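Local coordinates for protein C-glycoside 3-oxidase (Microbacterium trichothecenolyticum, PDB 7DVE) that uses FAD and molecular oxygen to oxidise the C3 hydroxyl of the sugar in C-glycosides such as isoorientin and mangiferin, releasing hydrogen peroxide, at residues 201-204 with 210-213; 203-208 with 320-325; 265-270 with 502-507; 462-467 with 497-502. One frame throughout, in Å; residues are numbered along the deposited sequence.

In the fold
The four contacts form two groups in different parts of this GMC oxidoreductase, contacts 1 and 3 being about 30 Å apart between centres. Contacts 1 and 2 touch, centres about 8 Å apart, and start on strand 196-204: contact 1 pairs it with strand 210-212, its neighbour in the antiparallel sheet, and contact 2 links the hairpin turn to loop 320-325. Contacts 3 and 4, centres about 9 Å apart, set helix 490-510 against the parallel sheet of the FAD-binding domain and the loop before strand 473-475. Along the chain contact 1 closes before contacts 3 and 4 open, the segments of contacts 2 and 3 alternate, and contact 4 lies between the segments of contact 3, sharing Arg502.

Contact 1 (201-204 with 210-213); sequences AVHR and LVWS
Val202, His203 and Arg204 pair with Trp212, Val211 and Leu210 as antiparallel strands, their short axes 4.6 Å apart at closest, with His203 and Val211 as the hydrogen-bonded pair. His203 N gives to Val211 O at 2.9 Å, Val211 N returns a bond to His203 O, and Ser213 N bonds to Ala201 O at 2.8 Å. On one face, a chi1 of 65° sets His203 CG between the backbone N and the carbonyl carbon, with the ring alongside Val211. There Val211 CG1 lies over the ring face, 3.9 Å from the centroid, while Ser213 OG comes in at the edge to form a nearly straight 2.6 Å hydrogen bond with His203 ND1. Ring rotation is therefore fixed by a methyl above and a hydroxyl beside it. A leucine in place of His203 would probably leave Ser213 OG without this partner and Val211 CG1 without its aromatic face. On the face that carries Arg204 and Leu210, Val202 CG2 touches Leu210 CG at 3.7 Å, and Leu210 CD1 covers one face of the Arg204 guanidinium, whose NH1 pairs with Glu326. In the beta hairpin 196-204/210-212, the Trp212 ring meets that of His53, and its side chain lies close to the FAD-binding residue Thr129, while the His203 side chain rests on Asp216 and Val217 of helix 215-224.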
loop_
_atom_site.group_PDB
_atom_site.type_symbol
_atom_site.label_atom_id
_atom_site.label_comp_id
_atom_site.label_asym_id
_atom_site.label_seq_id
_atom_site.Cartn_x
_atom_site.Cartn_y
_atom_site.Cartn_z
ATOM N N ALA A 201 10.080 -5.840 -1.128
ATOM C CA ALA A 201 10.031 -5.323 -2.494
ATOM C C ALA A 201 11.217 -4.388 -2.646
ATOM O O ALA A 201 11.114 -3.178 -2.438
ATOM C CB ALA A 201 8.708 -4.620 -2.765
ATOM N N VAL A 202 12.370 -4.964 -2.989
ATOM C CA VAL A 202 13.641 -4.250 -2.963
ATOM C C VAL A 202 14.492 -4.777 -4.110
ATOM O O VAL A 202 14.324 -5.918 -4.543
ATOM C CB VAL A 202 14.350 -4.430 -1.593
ATOM C CG1 VAL A 202 15.030 -5.805 -1.503
ATOM C CG2 VAL A 202 15.365 -3.382 -1.398
ATOM N N HIS A 203 15.402 -3.938 -4.609
ATOM C CA HIS A 203 16.352 -4.361 -5.633
ATOM C C HIS A 203 17.639 -3.566 -5.481
ATOM O O HIS A 203 17.700 -2.558 -4.772
ATOM C CB HIS A 203 15.796 -4.178 -7.055
ATOM C CG HIS A 203 15.569 -2.743 -7.424
ATOM N ND1 HIS A 203 14.400 -2.072 -7.127
ATOM C CD2 HIS A 203 16.375 -1.838 -8.029
ATOM C CE1 HIS A 203 14.487 -0.825 -7.553
ATOM N NE2 HIS A 203 15.681 -0.653 -8.095
ATOM N N ARG A 204 18.671 -4.023 -6.174
ATOM C CA ARG A 204 19.942 -3.323 -6.212
ATOM C C ARG A 204 20.015 -2.446 -7.449
ATOM O O ARG A 204 19.639 -2.861 -8.550
ATOM C CB ARG A 204 21.109 -4.309 -6.215
ATOM C CG ARG A 204 21.137 -5.177 -4.980
ATOM C CD ARG A 204 22.538 -5.422 -4.468
ATOM N NE ARG A 204 22.461 -6.065 -3.164
ATOM C CZ ARG A 204 22.950 -5.558 -2.043
ATOM N NH1 ARG A 204 23.627 -4.421 -2.032
ATOM N NH2 ARG A 204 22.763 -6.214 -0.905
ATOM N N LEU A 210 21.249 -1.103 -2.589
ATOM C CA LEU A 210 19.904 -1.598 -2.310
ATOM C C LEU A 210 18.907 -0.447 -2.146
ATOM O O LEU A 210 19.231 0.558 -1.513
ATOM C CB LEU A 210 19.951 -2.401 -1.018
ATOM C CG LEU A 210 19.022 -3.574 -0.791
ATOM C CD1 LEU A 210 19.125 -4.563 -1.933
ATOM C CD2 LEU A 210 19.369 -4.234 0.543
ATOM N N VAL A 211 17.681 -0.621 -2.666
ATOM C CA VAL A 211 16.647 0.418 -2.622
ATOM C C VAL A 211 15.263 -0.202 -2.847
ATOM O O VAL A 211 15.121 -1.216 -3.528
ATOM C CB VAL A 211 16.941 1.533 -3.658
ATOM C CG1 VAL A 211 16.705 1.022 -5.082
ATOM C CG2 VAL A 211 16.075 2.767 -3.360
ATOM N N TRP A 212 14.233 0.424 -2.267
ATOM C CA TRP A 212 12.856 -0.078 -2.366
ATOM C C TRP A 212 12.337 -0.034 -3.807
ATOM O O TRP A 212 12.660 0.868 -4.587
ATOM C CB TRP A 212 11.908 0.738 -1.464
ATOM C CG TRP A 212 12.358 0.827 -0.035
ATOM C CD1 TRP A 212 12.676 1.965 0.655
ATOM C CD2 TRP A 212 12.566 -0.262 0.881
ATOM N NE1 TRP A 212 13.085 1.654 1.933
ATOM C CE2 TRP A 212 13.016 0.297 2.102
ATOM C CE3 TRP A 212 12.422 -1.653 0.787
ATOM C CZ2 TRP A 212 13.303 -0.484 3.222
ATOM C CZ3 TRP A 212 12.714 -2.428 1.900
ATOM C CH2 TRP A 212 13.153 -1.841 3.104
ATOM N N SER A 213 11.496 -1.012 -4.133
ATOM C CA SER A 213 10.910 -1.200 -5.457
ATOM C C SER A 213 9.458 -0.732 -5.457
ATOM O O SER A 213 8.712 -1.010 -4.518
ATOM C CB SER A 213 10.961 -2.680 -5.858
ATOM O OG SER A 213 12.294 -3.128 -6.024
#

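Contact 2 (203-208 with 320-325); sequences HRRDDG and PQTGLS
Arg205 meets Thr322 through a single polar approach: Arg205 NE lies 3.3 Å from Thr322 OG1, at an angle too poor for a hydrogen bond. The two side chains cross at about a right angle, with Thr322 CB standing loosely over one face of the guanidinium and Arg205 CD 3.7 Å from Thr322 OG1. A bend at chi3 (49°) turns the end of the arginine out of line with its CB-to-CD stem, bringing NE beside the threonine while the terminal nitrogens find other partners. Arg205 NH2 makes a salt bridge to Asp207 OD1 at 3.2 Å, and NH1 donates to Asn56 OD1. Behind these groups, a type I turn runs from Arg205 to Gly208, closed by the Gly208 N to Arg205 O bond of 2.6 Å; it brings Asp207 round to the arginine. Arg205 CG packs on Val211, and a probable hydrogen bond from Leu324 N to Leu210 O holds the loop against the hairpin. Gly323 pairs through its backbone with Lys55. With just 83 Å² buried, this is a slight surface contact: the arginine's charge is met by Asp207 and its NH1 by Asn56, so Thr322 OG1 probably adds little more than a weak polar contact beside NE.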
loop_
_atom_site.group_PDB
_atom_site.type_symbol
_atom_site.label_atom_id
_atom_site.label_comp_id
_atom_site.label_asym_id
_atom_site.label_seq_id
_atom_site.Cartn_x
_atom_site.Cartn_y
_atom_site.Cartn_z
ATOM N N HIS A 203 15.402 -3.938 -4.609
ATOM C CA HIS A 203 16.352 -4.361 -5.633
ATOM C C HIS A 203 17.639 -3.566 -5.481
ATOM O O HIS A 203 17.700 -2.558 -4.772
ATOM C CB HIS A 203 15.796 -4.178 -7.055
ATOM C CG HIS A 203 15.569 -2.743 -7.424
ATOM N ND1 HIS A 203 14.400 -2.072 -7.127
ATOM C CD2 HIS A 203 16.375 -1.838 -8.029
ATOM C CE1 HIS A 203 14.487 -0.825 -7.553
ATOM N NE2 HIS A 203 15.681 -0.653 -8.095
ATOM N N ARG A 204 18.671 -4.023 -6.174
ATOM C CA ARG A 204 19.942 -3.323 -6.212
ATOM C C ARG A 204 20.015 -2.446 -7.449
ATOM O O ARG A 204 19.639 -2.861 -8.550
ATOM C CB ARG A 204 21.109 -4.309 -6.215
ATOM C CG ARG A 204 21.137 -5.177 -4.980
ATOM C CD ARG A 204 22.538 -5.422 -4.468
ATOM N NE ARG A 204 22.461 -6.065 -3.164
ATOM C CZ ARG A 204 22.950 -5.558 -2.043
ATOM N NH1 ARG A 204 23.627 -4.421 -2.032
ATOM N NH2 ARG A 204 22.763 -6.214 -0.905
ATOM N N ARG A 205 20.499 -1.228 -7.264
ATOM C CA ARG A 205 20.766 -0.392 -8.411
ATOM C C ARG A 205 21.992 -0.929 -9.139
ATOM O O ARG A 205 22.914 -1.474 -8.521
ATOM C CB ARG A 205 20.960 1.050 -7.957
ATOM C CG ARG A 205 19.698 1.644 -7.279
ATOM C CD ARG A 205 20.059 2.815 -6.362
ATOM N NE ARG A 205 20.931 3.757 -7.052
ATOM C CZ ARG A 205 20.516 4.601 -7.985
ATOM N NH1 ARG A 205 19.233 4.713 -8.291
ATOM N NH2 ARG A 205 21.412 5.347 -8.630
ATOM N N ASP A 206 21.990 -0.792 -10.469
ATOM C CA ASP A 206 23.141 -1.246 -11.255
ATOM C C ASP A 206 24.453 -0.752 -10.676
ATOM O O ASP A 206 25.472 -1.440 -10.796
ATOM C CB ASP A 206 23.042 -0.792 -12.718
ATOM C CG ASP A 206 21.850 -1.369 -13.424
ATOM O OD1 ASP A 206 21.171 -2.267 -12.867
ATOM O OD2 ASP A 206 21.557 -0.891 -14.535
ATOM N N ASP A 207 24.457 0.421 -10.035
ATOM C CA ASP A 207 25.682 0.944 -9.436
ATOM C C ASP A 207 25.920 0.427 -8.020
ATOM O O ASP A 207 26.928 0.801 -7.406
ATOM C CB ASP A 207 25.662 2.474 -9.424
ATOM C CG ASP A 207 24.393 3.028 -8.810
ATOM O OD1 ASP A 207 23.300 2.860 -9.419
ATOM O OD2 ASP A 207 24.480 3.592 -7.692
ATOM N N GLY A 208 25.039 -0.408 -7.471
ATOM C CA GLY A 208 25.345 -1.042 -6.208
ATOM C C GLY A 208 24.249 -1.019 -5.152
ATOM O O GLY A 208 23.837 -2.064 -4.644
ATOM N N PRO A 320 25.031 4.926 2.838
ATOM C CA PRO A 320 25.192 5.289 1.428
ATOM C C PRO A 320 24.309 6.473 1.059
ATOM O O PRO A 320 23.296 6.756 1.698
ATOM C CB PRO A 320 24.773 4.019 0.671
ATOM C CG PRO A 320 24.425 2.987 1.737
ATOM C CD PRO A 320 24.168 3.750 3.007
ATOM N N GLN A 321 24.731 7.177 0.009
ATOM C CA GLN A 321 24.046 8.401 -0.386
ATOM C C GLN A 321 22.760 8.136 -1.163
ATOM O O GLN A 321 21.918 9.035 -1.254
ATOM C CB GLN A 321 24.971 9.292 -1.213
ATOM C CG GLN A 321 24.865 10.754 -0.833
ATOM C CD GLN A 321 25.161 11.674 -1.996
ATOM O OE1 GLN A 321 25.773 11.275 -2.993
ATOM N NE2 GLN A 321 24.713 12.918 -1.884
ATOM N N THR A 322 22.606 6.951 -1.752
ATOM C CA THR A 322 21.312 6.466 -2.194
ATOM C C THR A 322 21.047 5.100 -1.568
ATOM O O THR A 322 21.959 4.397 -1.123
ATOM C CB THR A 322 21.209 6.358 -3.719
ATOM O OG1 THR A 322 21.820 5.148 -4.152
ATOM C CG2 THR A 322 21.914 7.505 -4.381
ATOM N N GLY A 323 19.780 4.742 -1.512
ATOM C CA GLY A 323 19.426 3.440 -1.011
ATOM C C GLY A 323 19.580 3.282 0.493
ATOM O O GLY A 323 19.548 4.245 1.285
ATOM N N LEU A 324 19.739 2.026 0.890
ATOM C CA LEU A 324 19.643 1.632 2.281
ATOM C C LEU A 324 20.992 1.174 2.801
ATOM O O LEU A 324 21.885 0.783 2.048
ATOM C CB LEU A 324 18.625 0.507 2.475
ATOM C CG LEU A 324 17.292 0.572 1.740
ATOM C CD1 LEU A 324 16.558 -0.798 1.780
ATOM C CD2 LEU A 324 16.471 1.660 2.340
ATOM N N SER A 325 21.123 1.236 4.115
ATOM C CA SER A 325 22.229 0.591 4.781
ATOM C C SER A 325 21.921 -0.892 4.944
ATOM O O SER A 325 20.790 -1.352 4.742
ATOM C CB SER A 325 22.450 1.217 6.141
ATOM O OG SER A 325 21.292 0.920 6.914
#

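Contact 3 (265-270 with 502-507); sequences ARFVVV and RHIADE
Phe267 and Ile504 bring strand 267-270 of the parallel, Rossmann-type FAD-binding sheet against helix 490-510. The short axes run almost antiparallel, at 175°, and lie 11.0 Å apart, so the gap is bridged by side chains. Phe267 contributes the greatest buried surface. Its ring receives Ile504 CG2 over one face, 3.9 Å from the centroid and 15° off the ring normal, a CH-pi contact in which the methyl sits somewhat toward the rim near CG and CD2. The two side chains overlap alongside, running opposite ways, and Ile504 CG1 also comes within 3.8 Å of Phe267 CD2. Ile504 divides its branches: with CG2 anti to the backbone N and CG1 beside that N (chi1 -71°), the first lies on the phenyl ring and the second carries CD1 onward to the neighbouring valine. Glu507, one turn further along the helix, applies aliphatic CB to the far end of the ring, 3.7 Å from Phe267 CZ, while its bent chain takes the carboxylate away from the strand. Ile504 also touches Tyr24 and Leu28 of helix 19-31, Val12 of strand 12-15 and Phe474 of strand 473-475, placing it in the apolar layer between sheet and helices. Val269 completes the contact, its CG2 methyl meeting Ile504 CD1 obliquely at 3.7 Å.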
loop_
_atom_site.group_PDB
_atom_site.type_symbol
_atom_site.label_atom_id
_atom_site.label_comp_id
_atom_site.label_asym_id
_atom_site.label_seq_id
_atom_site.Cartn_x
_atom_site.Cartn_y
_atom_site.Cartn_z
ATOM N N ALA A 265 -13.452 4.909 -23.202
ATOM C CA ALA A 265 -12.778 3.668 -22.847
ATOM C C ALA A 265 -13.812 2.581 -22.581
ATOM O O ALA A 265 -14.812 2.828 -21.899
ATOM C CB ALA A 265 -11.886 3.860 -21.610
ATOM N N ARG A 266 -13.555 1.375 -23.112
ATOM C CA ARG A 266 -14.386 0.215 -22.797
ATOM C C ARG A 266 -14.076 -0.363 -21.419
ATOM O O ARG A 266 -14.899 -1.105 -20.871
ATOM C CB ARG A 266 -14.223 -0.872 -23.863
ATOM N N PHE A 267 -12.922 -0.038 -20.847
ATOM C CA PHE A 267 -12.541 -0.499 -19.520
ATOM C C PHE A 267 -12.010 0.680 -18.720
ATOM O O PHE A 267 -11.239 1.495 -19.235
ATOM C CB PHE A 267 -11.488 -1.612 -19.591
ATOM C CG PHE A 267 -11.956 -2.835 -20.319
ATOM C CD1 PHE A 267 -11.791 -2.950 -21.686
ATOM C CD2 PHE A 267 -12.579 -3.864 -19.635
ATOM C CE1 PHE A 267 -12.239 -4.072 -22.360
ATOM C CE2 PHE A 267 -13.032 -4.989 -20.302
ATOM C CZ PHE A 267 -12.855 -5.094 -21.665
ATOM N N VAL A 268 -12.452 0.783 -17.471
ATOM C CA VAL A 268 -11.962 1.799 -16.546
ATOM C C VAL A 268 -11.537 1.099 -15.269
ATOM O O VAL A 268 -12.331 0.376 -14.660
ATOM C CB VAL A 268 -13.011 2.884 -16.253
ATOM C CG1 VAL A 268 -12.463 3.890 -15.220
ATOM C CG2 VAL A 268 -13.382 3.590 -17.534
ATOM N N VAL A 269 -10.281 1.273 -14.886
ATOM C CA VAL A 269 -9.745 0.702 -13.663
ATOM C C VAL A 269 -9.427 1.875 -12.759
ATOM O O VAL A 269 -8.681 2.781 -13.154
ATOM C CB VAL A 269 -8.501 -0.166 -13.934
ATOM C CG1 VAL A 269 -8.019 -0.875 -12.652
ATOM C CG2 VAL A 269 -8.778 -1.178 -15.049
ATOM N N VAL A 270 -10.047 1.906 -11.585
ATOM C CA VAL A 270 -9.789 2.954 -10.604
ATOM C C VAL A 270 -8.928 2.339 -9.512
ATOM O O VAL A 270 -9.369 1.450 -8.779
ATOM C CB VAL A 270 -11.077 3.572 -10.035
ATOM C CG1 VAL A 270 -10.724 4.681 -9.073
ATOM C CG2 VAL A 270 -11.957 4.127 -11.149
ATOM N N ARG A 502 -5.916 -9.876 -15.701
ATOM C CA ARG A 502 -6.064 -11.066 -16.535
ATOM C C ARG A 502 -7.475 -11.174 -17.084
ATOM O O ARG A 502 -7.676 -11.576 -18.237
ATOM C CB ARG A 502 -5.724 -12.315 -15.734
ATOM C CG ARG A 502 -4.290 -12.455 -15.397
ATOM C CD ARG A 502 -4.123 -13.645 -14.499
ATOM N NE ARG A 502 -2.764 -14.163 -14.557
ATOM C CZ ARG A 502 -2.332 -15.181 -13.832
ATOM N NH1 ARG A 502 -3.134 -15.821 -12.994
ATOM N NH2 ARG A 502 -1.066 -15.564 -13.947
ATOM N N HIS A 503 -8.477 -10.835 -16.265
ATOM C CA HIS A 503 -9.852 -10.865 -16.756
ATOM C C HIS A 503 -10.064 -9.866 -17.889
ATOM O O HIS A 503 -10.686 -10.190 -18.911
ATOM C CB HIS A 503 -10.848 -10.597 -15.629
ATOM C CG HIS A 503 -12.266 -10.834 -16.046
ATOM N ND1 HIS A 503 -13.175 -9.813 -16.232
ATOM C CD2 HIS A 503 -12.911 -11.975 -16.381
ATOM C CE1 HIS A 503 -14.326 -10.316 -16.633
ATOM N NE2 HIS A 503 -14.189 -11.626 -16.736
ATOM N N ILE A 504 -9.556 -8.644 -17.726
ATOM C CA ILE A 504 -9.701 -7.650 -18.792
ATOM C C ILE A 504 -9.007 -8.131 -20.069
ATOM O O ILE A 504 -9.525 -7.943 -21.179
ATOM C CB ILE A 504 -9.178 -6.274 -18.329
ATOM C CG1 ILE A 504 -10.119 -5.668 -17.288
ATOM C CG2 ILE A 504 -9.035 -5.311 -19.499
ATOM C CD1 ILE A 504 -9.658 -4.329 -16.784
ATOM N N ALA A 505 -7.834 -8.772 -19.937
ATOM C CA ALA A 505 -7.160 -9.338 -21.110
ATOM C C ALA A 505 -8.002 -10.424 -21.773
ATOM O O ALA A 505 -8.090 -10.481 -23.006
ATOM C CB ALA A 505 -5.791 -9.900 -20.724
ATOM N N ASP A 506 -8.585 -11.324 -20.973
ATOM C CA ASP A 506 -9.522 -12.312 -21.510
ATOM C C ASP A 506 -10.609 -11.625 -22.324
ATOM O O ASP A 506 -10.909 -12.022 -23.454
ATOM C CB ASP A 506 -10.159 -13.114 -20.372
ATOM C CG ASP A 506 -9.197 -14.087 -19.731
ATOM O OD1 ASP A 506 -8.664 -14.928 -20.454
ATOM O OD2 ASP A 506 -8.963 -14.016 -18.505
ATOM N N GLU A 507 -11.197 -10.570 -21.756
ATOM C CA GLU A 507 -12.285 -9.864 -22.426
ATOM C C GLU A 507 -11.810 -9.225 -23.727
ATOM O O GLU A 507 -12.516 -9.258 -24.738
ATOM C CB GLU A 507 -12.869 -8.805 -21.483
ATOM C CG GLU A 507 -13.839 -9.290 -20.389
ATOM C CD GLU A 507 -14.973 -10.200 -20.882
ATOM O OE1 GLU A 507 -15.120 -10.413 -22.112
ATOM O OE2 GLU A 507 -15.750 -10.689 -20.032
#

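Contact 4 (462-467 with 497-502); sequences SPDSEV and AVRGAR
The Arg499 guanidinium has Pro463 CB over one face, 3.7 Å above its plane and toward the rim, with Pro463 O over the same face, and Asp464 OD1 at its edge, in plane. The carboxylate of Asp464 stands nearly upright to it, their planes 81° apart, so the salt bridge is not a flat two-pronged pairing. Arg499 NH2 gives a 2.6 Å bond to Asp464 OD2, which it meets from above the carboxylate plane, and the straighter bond from Arg499 NE to Asp464 OD1 is weak at 3.3 Å. An arm extended from CG to NE, with CG anti to the backbone N (chi1 -167°), carries the group across to the loop and passes CD within 3.3 Å of Pro463 O. Arg499 NH1 turns to a second acid, Glu149. A methionine in place of Arg499 would probably leave both Asp464 and Glu149 without their cationic mate and let the Asp464 side chain turn. Next to the ion pair the backbones come close: Gly500 CA lies 3.6 Å from Asp464 O in a CA-H...O contact. The loop is shaped by a type I turn from Ser462 to Ser465, with Ser462 OG accepting weak bonds from Asp464 N and Glu466 N. A beta turn thus docks on a helix, joining helix 490-510 to the loop before strand 473-475 in the FAD-binding part of the GMC fold.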
loop_
_atom_site.group_PDB
_atom_site.type_symbol
_atom_site.label_atom_id
_atom_site.label_comp_id
_atom_site.label_asym_id
_atom_site.label_seq_id
_atom_site.Cartn_x
_atom_site.Cartn_y
_atom_site.Cartn_z
ATOM N N SER A 462 -16.743 -7.947 -7.802
ATOM C CA SER A 462 -16.677 -9.389 -7.973
ATOM C C SER A 462 -15.254 -9.880 -7.725
ATOM O O SER A 462 -14.324 -9.082 -7.583
ATOM C CB SER A 462 -17.126 -9.738 -9.387
ATOM O OG SER A 462 -16.101 -9.364 -10.287
ATOM N N PRO A 463 -15.038 -11.200 -7.661
ATOM C CA PRO A 463 -13.664 -11.692 -7.509
ATOM C C PRO A 463 -12.769 -11.280 -8.656
ATOM O O PRO A 463 -11.540 -11.321 -8.516
ATOM C CB PRO A 463 -13.841 -13.214 -7.433
ATOM C CG PRO A 463 -15.251 -13.392 -6.961
ATOM C CD PRO A 463 -16.001 -12.316 -7.665
ATOM N N ASP A 464 -13.339 -10.857 -9.781
ATOM C CA ASP A 464 -12.517 -10.279 -10.824
ATOM C C ASP A 464 -12.376 -8.766 -10.678
ATOM O O ASP A 464 -12.001 -8.095 -11.646
ATOM C CB ASP A 464 -13.083 -10.629 -12.186
ATOM C CG ASP A 464 -12.792 -12.076 -12.548
ATOM O OD1 ASP A 464 -11.760 -12.329 -13.214
ATOM O OD2 ASP A 464 -13.611 -12.954 -12.223
ATOM N N SER A 465 -12.713 -8.218 -9.504
ATOM C CA SER A 465 -12.591 -6.803 -9.163
ATOM C C SER A 465 -13.519 -5.901 -9.972
ATOM O O SER A 465 -13.322 -4.675 -9.982
ATOM C CB SER A 465 -11.143 -6.321 -9.317
ATOM O OG SER A 465 -10.292 -7.018 -8.423
ATOM N N GLU A 466 -14.520 -6.456 -10.642
ATOM C CA GLU A 466 -15.465 -5.658 -11.410
ATOM C C GLU A 466 -16.647 -5.264 -10.527
ATOM O O GLU A 466 -17.234 -6.122 -9.865
ATOM C CB GLU A 466 -15.946 -6.452 -12.619
ATOM C CG GLU A 466 -16.609 -5.638 -13.695
ATOM C CD GLU A 466 -16.990 -6.502 -14.889
ATOM O OE1 GLU A 466 -16.822 -7.742 -14.808
ATOM O OE2 GLU A 466 -17.457 -5.935 -15.900
ATOM N N VAL A 467 -17.000 -3.977 -10.517
ATOM C CA VAL A 467 -17.973 -3.496 -9.538
ATOM C C VAL A 467 -19.385 -3.891 -9.968
ATOM O O VAL A 467 -19.768 -3.758 -11.140
ATOM C CB VAL A 467 -17.842 -1.974 -9.297
ATOM C CG1 VAL A 467 -16.365 -1.526 -9.197
ATOM C CG2 VAL A 467 -18.604 -1.151 -10.311
ATOM N N ALA A 497 -5.241 -7.402 -8.166
ATOM C CA ALA A 497 -5.101 -6.670 -9.426
ATOM C C ALA A 497 -4.676 -7.599 -10.562
ATOM O O ALA A 497 -5.113 -7.428 -11.708
ATOM C CB ALA A 497 -4.098 -5.526 -9.259
ATOM N N VAL A 498 -3.817 -8.580 -10.261
ATOM C CA VAL A 498 -3.388 -9.547 -11.268
ATOM C C VAL A 498 -4.589 -10.298 -11.822
ATOM O O VAL A 498 -4.742 -10.463 -13.045
ATOM C CB VAL A 498 -2.362 -10.530 -10.677
ATOM C CG1 VAL A 498 -2.063 -11.604 -11.679
ATOM C CG2 VAL A 498 -1.091 -9.798 -10.211
ATOM N N ARG A 499 -5.452 -10.787 -10.927
ATOM C CA ARG A 499 -6.656 -11.471 -11.419
ATOM C C ARG A 499 -7.520 -10.529 -12.260
ATOM O O ARG A 499 -7.998 -10.896 -13.340
ATOM C CB ARG A 499 -7.482 -12.060 -10.276
ATOM C CG ARG A 499 -8.532 -13.021 -10.828
ATOM C CD ARG A 499 -9.505 -13.557 -9.812
ATOM N NE ARG A 499 -10.752 -13.856 -10.497
ATOM C CZ ARG A 499 -11.606 -14.803 -10.139
ATOM N NH1 ARG A 499 -11.393 -15.560 -9.076
ATOM N NH2 ARG A 499 -12.697 -15.000 -10.870
ATOM N N GLY A 500 -7.713 -9.300 -11.790
ATOM C CA GLY A 500 -8.561 -8.372 -12.535
ATOM C C GLY A 500 -8.025 -8.059 -13.924
ATOM O O GLY A 500 -8.773 -8.052 -14.906
ATOM N N ALA A 501 -6.722 -7.780 -14.020
ATOM C CA ALA A 501 -6.112 -7.463 -15.308
ATOM C C ALA A 501 -6.098 -8.667 -16.240
ATOM O O ALA A 501 -6.271 -8.507 -17.456
ATOM C CB ALA A 501 -4.695 -6.928 -15.100
ATOM N N ARG A 502 -5.916 -9.876 -15.701
ATOM C CA ARG A 502 -6.064 -11.066 -16.535
ATOM C C ARG A 502 -7.475 -11.174 -17.084
ATOM O O ARG A 502 -7.676 -11.576 -18.237
ATOM C CB ARG A 502 -5.724 -12.315 -15.734
ATOM C CG ARG A 502 -4.290 -12.455 -15.397
ATOM C CD ARG A 502 -4.123 -13.645 -14.499
ATOM N NE ARG A 502 -2.764 -14.163 -14.557
ATOM C CZ ARG A 502 -2.332 -15.181 -13.832
ATOM N NH1 ARG A 502 -3.134 -15.821 -12.994
ATOM N NH2 ARG A 502 -1.066 -15.564 -13.947
#